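Local coordinates for dITP/XTP pyrophosphatase (Staphylococcus aureus, PDB 4BNQ), which probably hydrolyses non-canonical purine nucleoside triphosphates such as XTP, dITP and ITP to their monophosphates and diphosphate, clearing them from the nucleotide pool, at residues Asn61-Ala66 / Ile119-Pro124; Gln114-Ile119 / Val130-Val135. All blocks are in the same frame, centred on the assembly; numbering follows the deposited sequence.

Contact 1: Asn61-Ala66 / Ile119-Pro124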
ATOM      1  N   ASN A  61      -0.723 -20.263 -23.540  1.00 28.14           N
ATOM      2  CA  ASN A  61       0.391 -21.017 -22.977  1.00 32.67           C
ATOM      3  C   ASN A  61       1.542 -20.090 -22.571  1.00 33.79           C
ATOM      4  O   ASN A  61       2.715 -20.393 -22.805  1.00 33.36           O
ATOM      5  CB  ASN A  61       0.869 -22.102 -23.949  1.00 35.19           C
ATOM      6  CG  ASN A  61       1.718 -23.159 -23.269  1.00 34.90           C
ATOM      7  OD1 ASN A  61       1.664 -23.335 -22.051  1.00 36.71           O
ATOM      8  ND2 ASN A  61       2.512 -23.859 -24.055  1.00 36.51           N
ATOM      9  N   LYS A  62       1.168 -18.966 -21.957  1.00 33.49           N
ATOM     10  CA  LYS A  62       2.082 -17.948 -21.439  1.00 34.43           C
ATOM     11  C   LYS A  62       1.641 -17.569 -20.031  1.00 33.36           C
ATOM     12  O   LYS A  62       0.466 -17.719 -19.669  1.00 30.62           O
ATOM     13  CB  LYS A  62       1.978 -16.643 -22.258  1.00 32.89           C
ATOM     14  CG  LYS A  62       2.516 -16.635 -23.665  1.00 40.44           C
ATOM     15  CD  LYS A  62       2.776 -15.165 -24.093  1.00 43.53           C
ATOM     16  CE  LYS A  62       3.861 -15.074 -25.182  1.00 46.66           C
ATOM     17  NZ  LYS A  62       4.265 -13.674 -25.526  1.00 56.34           N
ATOM     18  N   THR A  63       2.570 -17.017 -19.261  1.00 33.53           N
ATOM     19  CA  THR A  63       2.221 -16.272 -18.062  1.00 32.77           C
ATOM     20  C   THR A  63       1.529 -14.939 -18.420  1.00 32.62           C
ATOM     21  O   THR A  63       1.976 -14.212 -19.311  1.00 28.85           O
ATOM     22  CB  THR A  63       3.465 -15.978 -17.219  1.00 36.05           C
ATOM     23  OG1 THR A  63       3.967 -17.207 -16.688  1.00 41.86           O
ATOM     24  CG2 THR A  63       3.119 -15.036 -16.065  1.00 36.00           C
ATOM     25  N   VAL A  64       0.417 -14.637 -17.749  1.00 26.66           N
ATOM     26  CA  VAL A  64      -0.261 -13.354 -17.938  1.00 25.80           C
ATOM     27  C   VAL A  64      -0.744 -12.801 -16.592  1.00 25.82           C
ATOM     28  O   VAL A  64      -0.729 -13.502 -15.574  1.00 29.10           O
ATOM     29  CB  VAL A  64      -1.495 -13.486 -18.851  1.00 27.09           C
ATOM     30  CG1 VAL A  64      -1.192 -14.367 -20.058  1.00 27.37           C
ATOM     31  CG2 VAL A  64      -2.640 -14.046 -18.053  1.00 21.46           C
ATOM     32  N   ILE A  65      -1.167 -11.544 -16.580  1.00 21.59           N
ATOM     33  CA  ILE A  65      -1.877 -11.027 -15.420  1.00 25.40           C
ATOM     34  C   ILE A  65      -3.246 -10.485 -15.810  1.00 23.81           C
ATOM     35  O   ILE A  65      -3.462 -10.023 -16.925  1.00 23.77           O
ATOM     36  CB  ILE A  65      -1.106  -9.921 -14.681  1.00 25.29           C
ATOM     37  CG1 ILE A  65      -0.927  -8.694 -15.576  1.00 24.14           C
ATOM     38  CG2 ILE A  65       0.232 -10.438 -14.197  1.00 26.33           C
ATOM     39  CD1 ILE A  65      -0.290  -7.492 -14.846  1.00 23.89           C
ATOM     40  N   ALA A  66      -4.164 -10.509 -14.865  1.00 22.94           N
ATOM     41  CA  ALA A  66      -5.441  -9.874 -15.078  1.00 24.77           C
ATOM     42  C   ALA A  66      -5.745  -8.990 -13.882  1.00 29.64           C
ATOM     43  O   ALA A  66      -5.046  -9.043 -12.862  1.00 29.30           O
ATOM     44  CB  ALA A  66      -6.529 -10.900 -15.287  1.00 22.41           C
ATOM     45  N   ILE A 119      -4.977  -8.037  -8.558  1.00 28.34           N
ATOM     46  CA  ILE A 119      -4.199  -8.505  -9.704  1.00 24.95           C
ATOM     47  C   ILE A 119      -3.976 -10.003  -9.533  1.00 28.72           C
ATOM     48  O   ILE A 119      -3.501 -10.428  -8.484  1.00 32.54           O
ATOM     49  CB  ILE A 119      -2.817  -7.827  -9.721  1.00 28.20           C
ATOM     50  CG1 ILE A 119      -2.956  -6.312  -9.904  1.00 29.82           C
ATOM     51  CG2 ILE A 119      -1.923  -8.387 -10.828  1.00 23.97           C
ATOM     52  CD1 ILE A 119      -3.460  -5.876 -11.279  1.00 24.80           C
ATOM     53  N   SER A 120      -4.312 -10.818 -10.530  1.00 26.25           N
ATOM     54  CA  SER A 120      -3.921 -12.225 -10.459  1.00 26.82           C
ATOM     55  C   SER A 120      -2.913 -12.598 -11.545  1.00 27.27           C
ATOM     56  O   SER A 120      -3.057 -12.192 -12.701  1.00 31.01           O
ATOM     57  CB  SER A 120      -5.132 -13.153 -10.519  1.00 26.48           C
ATOM     58  OG  SER A 120      -5.686 -13.148 -11.809  1.00 31.49           O
ATOM     59  N   MET A 121      -1.897 -13.370 -11.174  1.00 25.47           N
ATOM     60  CA  MET A 121      -0.913 -13.853 -12.140  1.00 27.65           C
ATOM     61  C   MET A 121      -1.126 -15.343 -12.390  1.00 30.41           C
ATOM     62  O   MET A 121      -1.273 -16.128 -11.454  1.00 29.14           O
ATOM     63  CB  MET A 121       0.508 -13.597 -11.631  1.00 29.45           C
ATOM     64  CG  MET A 121       1.615 -14.091 -12.563  1.00 29.84           C
ATOM     65  SD  MET A 121       3.287 -13.583 -12.022  1.00 19.09           S
ATOM     66  CE  MET A 121       3.576 -12.446 -13.337  1.00 27.27           C
ATOM     67  N   SER A 122      -1.158 -15.732 -13.656  1.00 28.26           N
ATOM     68  CA  SER A 122      -1.351 -17.127 -13.993  1.00 28.46           C
ATOM     69  C   SER A 122      -0.418 -17.510 -15.110  1.00 31.54           C
ATOM     70  O   SER A 122      -0.009 -16.664 -15.914  1.00 31.66           O
ATOM     71  CB  SER A 122      -2.793 -17.383 -14.414  1.00 26.54           C
ATOM     72  OG  SER A 122      -3.663 -16.978 -13.380  1.00 27.35           O
ATOM     73  N   GLY A 123      -0.088 -18.792 -15.156  1.00 31.68           N
ATOM     74  CA  GLY A 123       0.897 -19.286 -16.091  1.00 30.37           C
ATOM     75  C   GLY A 123       0.939 -20.798 -16.080  1.00 33.73           C
ATOM     76  O   GLY A 123       0.402 -21.446 -15.170  1.00 32.76           O
ATOM     77  N   PRO A 124       1.582 -21.374 -17.100  1.00 37.50           N
ATOM     78  CA  PRO A 124       1.656 -22.831 -17.273  1.00 40.70           C
ATOM     79  C   PRO A 124       2.569 -23.523 -16.265  1.00 38.04           C
ATOM     80  O   PRO A 124       2.519 -24.738 -16.171  1.00 42.79           O
ATOM     81  CB  PRO A 124       2.195 -23.000 -18.705  1.00 35.42           C
ATOM     82  CG  PRO A 124       2.855 -21.698 -19.033  1.00 41.37           C
ATOM     83  CD  PRO A 124       2.164 -20.633 -18.232  1.00 36.11           C
TER
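Met121 reaches across from strand 112-123 to lie over Thr63 and Ile65, the two residues that flank Val64 on the neighbouring antiparallel strand. Its CB sits 4.1 Å from Ile65 CG2, beside the non-hydrogen-bonded pairing of the two residues. With CG anti to the backbone N (chi1 179°), the chain rises off the sheet, and CG lies 3.9 Å from both Thr63 CG2 and Val64 O. A turn about the CG-SD bond (chi3 -111°) brings CE toward strand 64-73, where it touches two methyls, 3.8 Å from Thr63 CG2 and 4.0 Å from Ile65 CG2. Leu185 and Leu189 of helix 177-191 cover the same side chain, while Ile65 also packs on Ile4 and Ile6 of strand 3-6.

Four backbone hydrogen bonds hold the strands together, two in each of the pairs Val64-Ser122 and Ala66-Ser120. Val64 N to Ser122 O is the shortest, 2.8 Å. On the face of Val64, Ala66, Ser120 and Ser122 lies helix 45-60; both buried serine hydroxyls hydrogen-bond Ser53 OG of the helix, and Ser122 OG also Thr128 OG1 of strand 126-139.

Past the last paired residues the contact is exposed and made by side chain against loop. Asn61, which leaves the preceding helix with positive phi, turns OD1 to the Pro124 ring, 3.4 Å from CB, and Pro124 CD packs 3.6 Å from Lys62 C. The arrangement is that of two neighbouring strands of the antiparallel sheet of the Ham1 fold, with helix 45-60 on one face and helix 177-191 on the other.

Contact 2: Gln114-Ile119 / Val130-Val135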
ATOM      1  N   GLN A 114     -13.733   3.619  -1.235  1.00 33.32           N
ATOM      2  CA  GLN A 114     -12.431   2.997  -1.347  1.00 33.33           C
ATOM      3  C   GLN A 114     -12.323   2.396  -2.737  1.00 32.68           C
ATOM      4  O   GLN A 114     -13.292   1.818  -3.242  1.00 27.06           O
ATOM      5  CB  GLN A 114     -12.354   1.894  -0.294  1.00 35.83           C
ATOM      6  CG  GLN A 114     -11.046   1.168  -0.180  1.00 36.14           C
ATOM      7  CD  GLN A 114     -11.165  -0.032   0.741  1.00 36.31           C
ATOM      8  OE1 GLN A 114     -12.100  -0.833   0.615  1.00 41.45           O
ATOM      9  NE2 GLN A 114     -10.229  -0.158   1.680  1.00 41.31           N
ATOM     10  N   PHE A 115     -11.161   2.548  -3.366  1.00 28.83           N
ATOM     11  CA  PHE A 115     -10.915   1.887  -4.641  1.00 27.98           C
ATOM     12  C   PHE A 115     -10.164   0.603  -4.351  1.00 29.08           C
ATOM     13  O   PHE A 115      -9.207   0.598  -3.562  1.00 26.11           O
ATOM     14  CB  PHE A 115     -10.034   2.744  -5.533  1.00 31.39           C
ATOM     15  CG  PHE A 115     -10.770   3.460  -6.615  1.00 29.73           C
ATOM     16  CD1 PHE A 115     -11.806   2.855  -7.287  1.00 32.47           C
ATOM     17  CD2 PHE A 115     -10.402   4.749  -6.980  1.00 34.34           C
ATOM     18  CE1 PHE A 115     -12.470   3.532  -8.298  1.00 36.18           C
ATOM     19  CE2 PHE A 115     -11.073   5.424  -7.974  1.00 30.66           C
ATOM     20  CZ  PHE A 115     -12.104   4.823  -8.628  1.00 29.82           C
ATOM     21  N   VAL A 116     -10.580  -0.479  -4.993  1.00 26.93           N
ATOM     22  CA  VAL A 116      -9.974  -1.777  -4.744  1.00 26.18           C
ATOM     23  C   VAL A 116      -9.451  -2.386  -6.046  1.00 28.08           C
ATOM     24  O   VAL A 116     -10.122  -2.323  -7.065  1.00 27.67           O
ATOM     25  CB  VAL A 116     -10.982  -2.725  -4.055  1.00 27.63           C
ATOM     26  CG1 VAL A 116     -10.386  -4.105  -3.882  1.00 25.84           C
ATOM     27  CG2 VAL A 116     -11.395  -2.154  -2.688  1.00 28.17           C
ATOM     28  N   CYS A 117      -8.240  -2.938  -6.018  1.00 28.27           N
ATOM     29  CA  CYS A 117      -7.680  -3.611  -7.182  1.00 24.33           C
ATOM     30  C   CYS A 117      -7.059  -4.947  -6.807  1.00 27.55           C
ATOM     31  O   CYS A 117      -6.163  -5.005  -5.954  1.00 28.62           O
ATOM     32  CB  CYS A 117      -6.618  -2.755  -7.861  1.00 24.58           C
ATOM     33  SG  CYS A 117      -5.650  -3.726  -9.076  1.00 27.72           S
ATOM     34  N   VAL A 118      -7.544  -6.013  -7.441  1.00 27.23           N
ATOM     35  CA  VAL A 118      -6.926  -7.324  -7.305  1.00 27.94           C
ATOM     36  C   VAL A 118      -6.277  -7.755  -8.615  1.00 24.90           C
ATOM     37  O   VAL A 118      -6.933  -7.817  -9.644  1.00 24.27           O
ATOM     38  CB  VAL A 118      -7.924  -8.400  -6.890  1.00 25.30           C
ATOM     39  CG1 VAL A 118      -7.234  -9.765  -6.892  1.00 25.33           C
ATOM     40  CG2 VAL A 118      -8.501  -8.084  -5.512  1.00 27.71           C
ATOM     41  N   ILE A 119      -4.977  -8.037  -8.558  1.00 28.34           N
ATOM     42  CA  ILE A 119      -4.199  -8.505  -9.704  1.00 24.95           C
ATOM     43  C   ILE A 119      -3.976 -10.003  -9.533  1.00 28.72           C
ATOM     44  O   ILE A 119      -3.501 -10.428  -8.484  1.00 32.54           O
ATOM     45  CB  ILE A 119      -2.817  -7.827  -9.721  1.00 28.20           C
ATOM     46  CG1 ILE A 119      -2.956  -6.312  -9.904  1.00 29.82           C
ATOM     47  CG2 ILE A 119      -1.923  -8.387 -10.828  1.00 23.97           C
ATOM     48  CD1 ILE A 119      -3.460  -5.876 -11.279  1.00 24.80           C
ATOM     49  N   VAL A 130      -2.639 -14.168  -6.403  1.00 30.46           N
ATOM     50  CA  VAL A 130      -3.402 -12.914  -6.374  1.00 28.91           C
ATOM     51  C   VAL A 130      -2.809 -11.870  -5.428  1.00 33.32           C
ATOM     52  O   VAL A 130      -2.250 -12.216  -4.384  1.00 34.10           O
ATOM     53  CB  VAL A 130      -4.874 -13.150  -5.964  1.00 34.35           C
ATOM     54  CG1 VAL A 130      -5.556 -14.029  -6.978  1.00 31.70           C
ATOM     55  CG2 VAL A 130      -4.948 -13.778  -4.570  1.00 33.32           C
ATOM     56  N   PHE A 131      -2.952 -10.592  -5.791  1.00 31.52           N
ATOM     57  CA  PHE A 131      -2.448  -9.482  -4.979  1.00 29.22           C
ATOM     58  C   PHE A 131      -3.454  -8.330  -4.925  1.00 30.85           C
ATOM     59  O   PHE A 131      -3.972  -7.904  -5.961  1.00 30.91           O
ATOM     60  CB  PHE A 131      -1.141  -8.960  -5.559  1.00 29.45           C
ATOM     61  CG  PHE A 131      -0.132 -10.032  -5.845  1.00 29.81           C
ATOM     62  CD1 PHE A 131      -0.158 -10.735  -7.041  1.00 28.39           C
ATOM     63  CD2 PHE A 131       0.849 -10.336  -4.925  1.00 27.76           C
ATOM     64  CE1 PHE A 131       0.783 -11.714  -7.307  1.00 28.73           C
ATOM     65  CE2 PHE A 131       1.786 -11.323  -5.192  1.00 30.49           C
ATOM     66  CZ  PHE A 131       1.757 -12.005  -6.373  1.00 28.43           C
ATOM     67  N   LYS A 132      -3.714  -7.811  -3.726  1.00 29.48           N
ATOM     68  CA  LYS A 132      -4.742  -6.785  -3.547  1.00 28.64           C
ATOM     69  C   LYS A 132      -4.171  -5.421  -3.160  1.00 28.71           C
ATOM     70  O   LYS A 132      -3.351  -5.324  -2.250  1.00 27.29           O
ATOM     71  CB  LYS A 132      -5.763  -7.240  -2.500  1.00 27.77           C
ATOM     72  CG  LYS A 132      -6.801  -6.196  -2.149  1.00 34.26           C
ATOM     73  CD  LYS A 132      -8.134  -6.815  -1.703  1.00 47.33           C
ATOM     74  CE  LYS A 132      -8.038  -7.530  -0.360  1.00 53.46           C
ATOM     75  NZ  LYS A 132      -9.377  -8.042   0.088  1.00 62.44           N
ATOM     76  N   GLY A 133      -4.607  -4.370  -3.855  1.00 28.78           N
ATOM     77  CA  GLY A 133      -4.267  -3.005  -3.482  1.00 24.45           C
ATOM     78  C   GLY A 133      -5.524  -2.177  -3.226  1.00 29.76           C
ATOM     79  O   GLY A 133      -6.592  -2.459  -3.797  1.00 25.44           O
ATOM     80  N   THR A 134      -5.420  -1.178  -2.349  1.00 23.97           N
ATOM     81  CA  THR A 134      -6.535  -0.261  -2.104  1.00 26.75           C
ATOM     82  C   THR A 134      -6.075   1.195  -1.958  1.00 30.93           C
ATOM     83  O   THR A 134      -4.920   1.470  -1.617  1.00 30.62           O
ATOM     84  CB  THR A 134      -7.347  -0.641  -0.840  1.00 29.35           C
ATOM     85  OG1 THR A 134      -6.560  -0.376   0.323  1.00 30.19           O
ATOM     86  CG2 THR A 134      -7.753  -2.113  -0.857  1.00 26.62           C
ATOM     87  N   VAL A 135      -6.988   2.125  -2.209  1.00 30.69           N
ATOM     88  CA  VAL A 135      -6.737   3.519  -1.878  1.00 28.20           C
ATOM     89  C   VAL A 135      -8.032   4.160  -1.388  1.00 28.11           C
ATOM     90  O   VAL A 135      -9.097   3.910  -1.931  1.00 30.49           O
ATOM     91  CB  VAL A 135      -6.093   4.305  -3.053  1.00 28.21           C
ATOM     92  CG1 VAL A 135      -7.077   4.500  -4.206  1.00 24.54           C
ATOM     93  CG2 VAL A 135      -5.528   5.647  -2.568  1.00 30.56           C
TER
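Phe115 and Val135, Cys117 and Gly133, and Ile119 and Phe131 are each joined by two backbone hydrogen bonds, six in all. The central pair is tight: Gly133 N lies 2.7 Å from Cys117 O, with an N-H...O angle of 172°. Between these pairs, CA-H groups of Val116, Val118, Lys132 and Thr134 approach carbonyl oxygens.

Apolar contacts divide between the two faces. On one, Val116 CG2 and Thr134 CG2 lie side by side, 4.1 Å apart. Lys132 lends its aliphatic chain: CD touches Val118 CG2 at 4.0 Å and Val116 CG1 at 4.1 Å before a bend (chi3 68°) turns the remaining chain aside. Phe45 of helix 45-60 packs on both valines. On the other face, Val135 CG1 comes to the edge of the Phe115 ring and lies 3.7 Å from Phe115 CB; that ring stacks with Phe155 and His177.

A ring edge meets a carbonyl at Phe131, whose CD1 lies 3.7 Å from Ile119 O; the same ring meets Phe188 edge-to-face.

Directional backbone bonds thus set the register of the hairpin, while its side chains add mainly apolar packing; Cys117 lies next to Ser69 and His177, predicted to bind substrate.

How the contacts relate
Strand 112-123 serves both contacts, pairing with strand 64-73 in contact 1 and with strand 126-139 in contact 2, so three neighbouring strands of one sheet are joined. Ile119 belongs to both, and the contacts meet where Ser120 CB packs 3.7 Å from Val130 CG1, although their centres are about 17 Å apart. Contact 2 is buried near the middle of the chain and is bonded along its length, with Phe115 beside predicted substrate-binding residues and Phe131 against helix 177-191. Contact 1 lies farther out: its paired strands are buried, but its end at Asn61 and Pro124 is exposed, and serine hydroxyls tie it to helix 45-60.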